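Pyruvate kinase (Cryptosporidium parvum, PDB 4DRS) probably catalyses the last step of glycolysis, in which phosphoenolpyruvate and ADP yield pyruvate and ATP. Local coordinates at residues Q329-M334 / V359-E364; K336-T341 / G368-D373. All blocks are in the same frame, centred on the assembly; numbering follows the deposited sequence.

Contact 1. Residues Q329-M334 / V359-E364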
loop_
_atom_site.group_PDB
_atom_site.type_symbol
_atom_site.label_atom_id
_atom_site.label_comp_id
_atom_site.label_asym_id
_atom_site.label_seq_id
_atom_site.Cartn_x
_atom_site.Cartn_y
_atom_site.Cartn_z
ATOM N N GLN A 329 31.016 10.281 -18.354
ATOM C CA GLN A 329 32.139 11.093 -17.868
ATOM C C GLN A 329 31.641 12.082 -16.811
ATOM O O GLN A 329 31.629 13.299 -17.024
ATOM C CB GLN A 329 32.867 11.799 -19.023
ATOM C CG GLN A 329 34.269 12.275 -18.672
ATOM C CD GLN A 329 34.948 12.995 -19.819
ATOM O OE1 GLN A 329 34.490 14.045 -20.271
ATOM N NE2 GLN A 329 36.056 12.437 -20.290
ATOM N N MET A 330 31.228 11.535 -15.672
ATOM C CA MET A 330 30.522 12.302 -14.647
ATOM C C MET A 330 31.356 13.387 -13.958
ATOM O O MET A 330 30.803 14.386 -13.499
ATOM C CB MET A 330 29.900 11.363 -13.609
ATOM C CG MET A 330 28.730 10.544 -14.134
ATOM S SD MET A 330 29.230 9.159 -15.172
ATOM C CE MET A 330 29.630 7.957 -13.905
ATOM N N LEU A 331 32.672 13.199 -13.894
ATOM C CA LEU A 331 33.538 14.140 -13.173
ATOM C C LEU A 331 34.517 14.890 -14.090
ATOM O O LEU A 331 35.728 14.886 -13.858
ATOM C CB LEU A 331 34.278 13.432 -12.022
ATOM C CG LEU A 331 33.499 12.562 -11.019
ATOM C CD1 LEU A 331 34.452 11.877 -10.052
ATOM C CD2 LEU A 331 32.445 13.348 -10.248
ATOM N N GLU A 332 33.974 15.549 -15.115
ATOM C CA GLU A 332 34.766 16.328 -16.081
ATOM C C GLU A 332 35.741 17.300 -15.421
ATOM O O GLU A 332 36.921 17.328 -15.766
ATOM C CB GLU A 332 33.851 17.111 -17.028
ATOM C CG GLU A 332 33.197 16.283 -18.123
ATOM C CD GLU A 332 32.175 17.075 -18.919
ATOM O OE1 GLU A 332 31.274 17.680 -18.302
ATOM O OE2 GLU A 332 32.268 17.086 -20.163
ATOM N N SER A 333 35.234 18.086 -14.471
ATOM C CA SER A 333 36.014 19.110 -13.773
ATOM C C SER A 333 37.238 18.570 -13.029
ATOM O O SER A 333 38.086 19.343 -12.586
ATOM C CB SER A 333 35.114 19.895 -12.809
ATOM O OG SER A 333 35.871 20.696 -11.916
ATOM N N MET A 334 37.331 17.248 -12.905
ATOM C CA MET A 334 38.418 16.622 -12.150
ATOM C C MET A 334 39.589 16.155 -13.024
ATOM O O MET A 334 40.397 15.314 -12.612
ATOM C CB MET A 334 37.879 15.489 -11.270
ATOM C CG MET A 334 36.863 15.966 -10.245
ATOM S SD MET A 334 36.535 14.776 -8.934
ATOM C CE MET A 334 37.983 15.005 -7.902
ATOM N N VAL A 359 29.340 2.666 -11.708
ATOM C CA VAL A 359 29.631 3.967 -12.283
ATOM C C VAL A 359 31.026 3.900 -12.894
ATOM O O VAL A 359 31.893 3.171 -12.404
ATOM C CB VAL A 359 29.518 5.105 -11.243
ATOM C CG1 VAL A 359 28.065 5.286 -10.834
ATOM C CG2 VAL A 359 30.381 4.827 -10.016
ATOM N N MET A 360 31.229 4.643 -13.973
ATOM C CA MET A 360 32.487 4.605 -14.692
ATOM C C MET A 360 33.121 5.983 -14.822
ATOM O O MET A 360 32.451 6.946 -15.187
ATOM C CB MET A 360 32.279 3.993 -16.076
ATOM C CG MET A 360 33.566 3.722 -16.835
ATOM S SD MET A 360 33.234 3.142 -18.502
ATOM C CE MET A 360 33.449 4.654 -19.435
ATOM N N LEU A 361 34.417 6.054 -14.526
ATOM C CA LEU A 361 35.234 7.244 -14.772
ATOM C C LEU A 361 35.970 7.120 -16.094
ATOM O O LEU A 361 36.560 6.080 -16.383
ATOM C CB LEU A 361 36.259 7.431 -13.655
ATOM C CG LEU A 361 35.780 8.008 -12.329
ATOM C CD1 LEU A 361 36.900 7.952 -11.304
ATOM C CD2 LEU A 361 35.286 9.436 -12.495
ATOM N N SER A 362 35.940 8.184 -16.888
ATOM C CA SER A 362 36.601 8.186 -18.191
ATOM C C SER A 362 37.956 8.897 -18.153
ATOM O O SER A 362 38.959 8.307 -17.746
ATOM C CB SER A 362 35.683 8.783 -19.265
ATOM O OG SER A 362 34.897 7.776 -19.883
ATOM N N GLY A 363 37.976 10.161 -18.576
ATOM C CA GLY A 363 39.207 10.951 -18.645
ATOM C C GLY A 363 39.682 11.513 -17.315
ATOM O O GLY A 363 40.698 12.209 -17.258
ATOM N N GLU A 364 38.946 11.212 -16.247
ATOM C CA GLU A 364 39.298 11.644 -14.896
ATOM C C GLU A 364 40.503 10.861 -14.389
ATOM O O GLU A 364 41.360 11.404 -13.685
ATOM C CB GLU A 364 38.114 11.448 -13.945
ATOM C CG GLU A 364 36.883 12.279 -14.280
ATOM C CD GLU A 364 35.925 11.607 -15.256
ATOM O OE1 GLU A 364 36.363 10.780 -16.085
ATOM O OE2 GLU A 364 34.715 11.914 -15.200
#
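The carboxylate of Glu364 reaches from 359-364 into the bend made by Gln329, Met330 and Leu331. Its OE2 accepts a hydrogen bond from the backbone N of Leu331 at 2.7 Å, through the anti lone pair and at an N-H...O angle of 139°, a short but bent bond. OE1 turns back to its own segment and takes a weak bond from Ser362 N at 2.8 Å. A bend at chi2 (88°) folds the Glu364 chain back, and the two oxygens thus tie the turn after the strand to the backbone of the other segment, which limits rotation of the buried carboxylate. Gln329 crosses this group with its amide plane 88° from the carboxylate plane; its CG lies 3.5 Å from Glu364 OE2 and almost as near OE1, so an aliphatic carbon, not the amide, meets the acid. With CG anti to the backbone N, the extended Gln329 chain carries NE2 to within 3.8 Å of Ser362 CB. The setting is the TIM barrel of pyruvate kinase: 359-361 belongs to the eighth strand, bonded through its backbone to strands 47-51 and 324-327, while the loop leaving the seventh strand supplies 329-334. Two apolar pairs continue the contact. Met330, bent at chi2 and chi3, brings its methyl CE to 3.9 Å from Val359 CB, and Leu331 CD1 meets Leu361 CD2 at 3.6 Å. The same Met330 methyl lies against a backbone carbonyl, 3.3 Å from Met360 O. Beyond the leucine pair, Leu361 packs on Val375 and Met378 of helix 371-386.

Contact 2. Residues K336-T341 / G368-D373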
loop_
_atom_site.group_PDB
_atom_site.type_symbol
_atom_site.label_atom_id
_atom_site.label_comp_id
_atom_site.label_asym_id
_atom_site.label_seq_id
_atom_site.Cartn_x
_atom_site.Cartn_y
_atom_site.Cartn_z
ATOM N N LYS A 336 41.253 18.810 -14.368
ATOM C CA LYS A 336 42.026 20.031 -14.139
ATOM C C LYS A 336 41.752 20.666 -12.768
ATOM O O LYS A 336 42.102 21.828 -12.539
ATOM C CB LYS A 336 41.740 21.048 -15.251
ATOM C CG LYS A 336 42.383 20.729 -16.594
ATOM C CD LYS A 336 41.715 21.484 -17.740
ATOM C CE LYS A 336 41.979 22.985 -17.694
ATOM N NZ LYS A 336 43.394 23.335 -18.008
ATOM N N SER A 337 41.131 19.909 -11.864
ATOM C CA SER A 337 40.791 20.416 -10.529
ATOM C C SER A 337 40.856 19.334 -9.449
ATOM O O SER A 337 40.557 18.166 -9.710
ATOM C CB SER A 337 39.411 21.085 -10.540
ATOM O OG SER A 337 39.095 21.659 -9.284
ATOM N N ASN A 338 41.245 19.747 -8.242
ATOM C CA ASN A 338 41.393 18.860 -7.084
ATOM C C ASN A 338 40.098 18.155 -6.677
ATOM O O ASN A 338 40.121 17.012 -6.216
ATOM C CB ASN A 338 41.956 19.651 -5.893
ATOM C CG ASN A 338 42.137 18.799 -4.649
ATOM O OD1 ASN A 338 42.839 17.787 -4.669
ATOM N ND2 ASN A 338 41.506 19.209 -3.556
ATOM N N ARG A 339 38.975 18.847 -6.850
ATOM C CA ARG A 339 37.672 18.318 -6.464
ATOM C C ARG A 339 36.590 18.774 -7.454
ATOM O O ARG A 339 36.769 19.786 -8.142
ATOM C CB ARG A 339 37.343 18.752 -5.033
ATOM C CG ARG A 339 36.892 17.613 -4.127
ATOM C CD ARG A 339 36.859 18.041 -2.670
ATOM N NE ARG A 339 35.922 19.140 -2.445
ATOM C CZ ARG A 339 35.897 19.901 -1.353
ATOM N NH1 ARG A 339 36.757 19.691 -0.364
ATOM N NH2 ARG A 339 35.002 20.873 -1.247
ATOM N N PRO A 340 35.463 18.033 -7.532
ATOM C CA PRO A 340 34.465 18.370 -8.539
ATOM C C PRO A 340 33.496 19.442 -8.056
ATOM O O PRO A 340 33.647 19.976 -6.951
ATOM C CB PRO A 340 33.719 17.051 -8.718
ATOM C CG PRO A 340 33.745 16.445 -7.357
ATOM C CD PRO A 340 35.011 16.910 -6.687
ATOM N N THR A 341 32.508 19.750 -8.890
ATOM C CA THR A 341 31.432 20.645 -8.499
ATOM C C THR A 341 30.197 19.826 -8.144
ATOM O O THR A 341 30.133 18.631 -8.444
ATOM C CB THR A 341 31.111 21.669 -9.601
ATOM O OG1 THR A 341 30.795 20.980 -10.820
ATOM C CG2 THR A 341 32.302 22.605 -9.825
ATOM N N GLY A 368 43.642 12.473 -16.673
ATOM C CA GLY A 368 43.369 13.588 -15.769
ATOM C C GLY A 368 44.559 13.943 -14.895
ATOM O O GLY A 368 45.476 13.137 -14.717
ATOM N N ALA A 369 44.541 15.157 -14.350
ATOM C CA ALA A 369 45.601 15.620 -13.459
ATOM C C ALA A 369 45.439 15.054 -12.049
ATOM O O ALA A 369 46.418 14.937 -11.309
ATOM C CB ALA A 369 45.649 17.141 -13.426
ATOM N N PHE A 370 44.205 14.700 -11.686
ATOM C CA PHE A 370 43.900 14.178 -10.351
ATOM C C PHE A 370 43.075 12.885 -10.403
ATOM O O PHE A 370 41.882 12.894 -10.083
ATOM C CB PHE A 370 43.192 15.246 -9.503
ATOM C CG PHE A 370 43.955 16.540 -9.392
ATOM C CD1 PHE A 370 44.968 16.690 -8.447
ATOM C CD2 PHE A 370 43.666 17.609 -10.236
ATOM C CE1 PHE A 370 45.675 17.880 -8.346
ATOM C CE2 PHE A 370 44.368 18.803 -10.138
ATOM C CZ PHE A 370 45.373 18.938 -9.193
ATOM N N PRO A 371 43.715 11.762 -10.797
ATOM C CA PRO A 371 43.017 10.481 -10.949
ATOM C C PRO A 371 42.567 9.873 -9.620
ATOM O O PRO A 371 41.454 9.346 -9.534
ATOM C CB PRO A 371 44.069 9.576 -11.617
ATOM C CG PRO A 371 45.150 10.492 -12.096
ATOM C CD PRO A 371 45.144 11.632 -11.128
ATOM N N PHE A 372 43.423 9.949 -8.601
ATOM C CA PHE A 372 43.145 9.347 -7.294
ATOM C C PHE A 372 42.046 10.069 -6.517
ATOM O O PHE A 372 41.207 9.424 -5.883
ATOM C CB PHE A 372 44.418 9.262 -6.451
ATOM C CG PHE A 372 45.524 8.493 -7.106
ATOM C CD1 PHE A 372 45.526 7.100 -7.089
ATOM C CD2 PHE A 372 46.568 9.160 -7.745
ATOM C CE1 PHE A 372 46.548 6.390 -7.696
ATOM C CE2 PHE A 372 47.594 8.453 -8.355
ATOM C CZ PHE A 372 47.582 7.068 -8.328
ATOM N N ASP A 373 42.063 11.401 -6.572
ATOM C CA ASP A 373 41.046 12.229 -5.922
ATOM C C ASP A 373 39.632 11.916 -6.417
ATOM O O ASP A 373 38.706 11.781 -5.615
ATOM C CB ASP A 373 41.357 13.718 -6.121
ATOM C CG ASP A 373 42.573 14.178 -5.329
ATOM O OD1 ASP A 373 42.691 13.811 -4.137
ATOM O OD2 ASP A 373 43.406 14.919 -5.898
#
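Asn338 and Phe370 face each other with their CA atoms 6.2 Å apart, and the backbones stay at a similar separation back to Lys336 and Ala369. This places the loop between the seventh strand of the TIM barrel and helix 342-354 beside the start of helix 371-386, which comes after the eighth strand; Phe370 is at the N-cap position of helix 371-386. The central interaction is a CH-pi contact: Asn338 CA stands 4.1 Å from the Phe370 ring centroid and only 11° off the ring normal, squarely over one face. Phe370 has CG anti to its carbonyl carbon (chi1 -55°), which sends the ring across to the loop backbone. Ser337 O comes obliquely to CD2 of Phe370, at 3.2 Å, while the carbonyl carbon of Lys336 lies near the ring plane, 4.2 Å from CE2 of Phe370. The aromatic group therefore packs chiefly against main chain. In the first turn of the helix, Asp373 points its CB at the same loop, 3.5 Å from the carbonyl O of Asn338. Farther along, Arg339 leaves the contact: its side chain packs on Pro303 of a second subunit and on Val377 of its own chain. The loop also has an internal bond, donated by Ser337 OG to Arg339 O at 3.2 Å, in the carbonyl plane and on an oxygen lone pair.

Both contacts set the loop that follows the seventh strand against the eighth strand and the turn after it (contact 1) or the chain farther on (contact 2), and their centres lie about 9 Å apart. Met334 bridges them: its SD is 3.5 Å from Pro340 CD, its CE is 3.6 Å from Arg339 CA, and Met334 CE is 3.8 Å from Asp373 C. Contact 1 is the buried one and the nearer to the ADP site, which holds no nucleotide in this chain: the side chain of Met360 comes within about 3 Å of that of Arg74, and that of Ser362 within about 6 Å of that of Asn76. Contact 2 sits at the surface, away from these residues, where Thr341 packs on Glu332 of a second subunit.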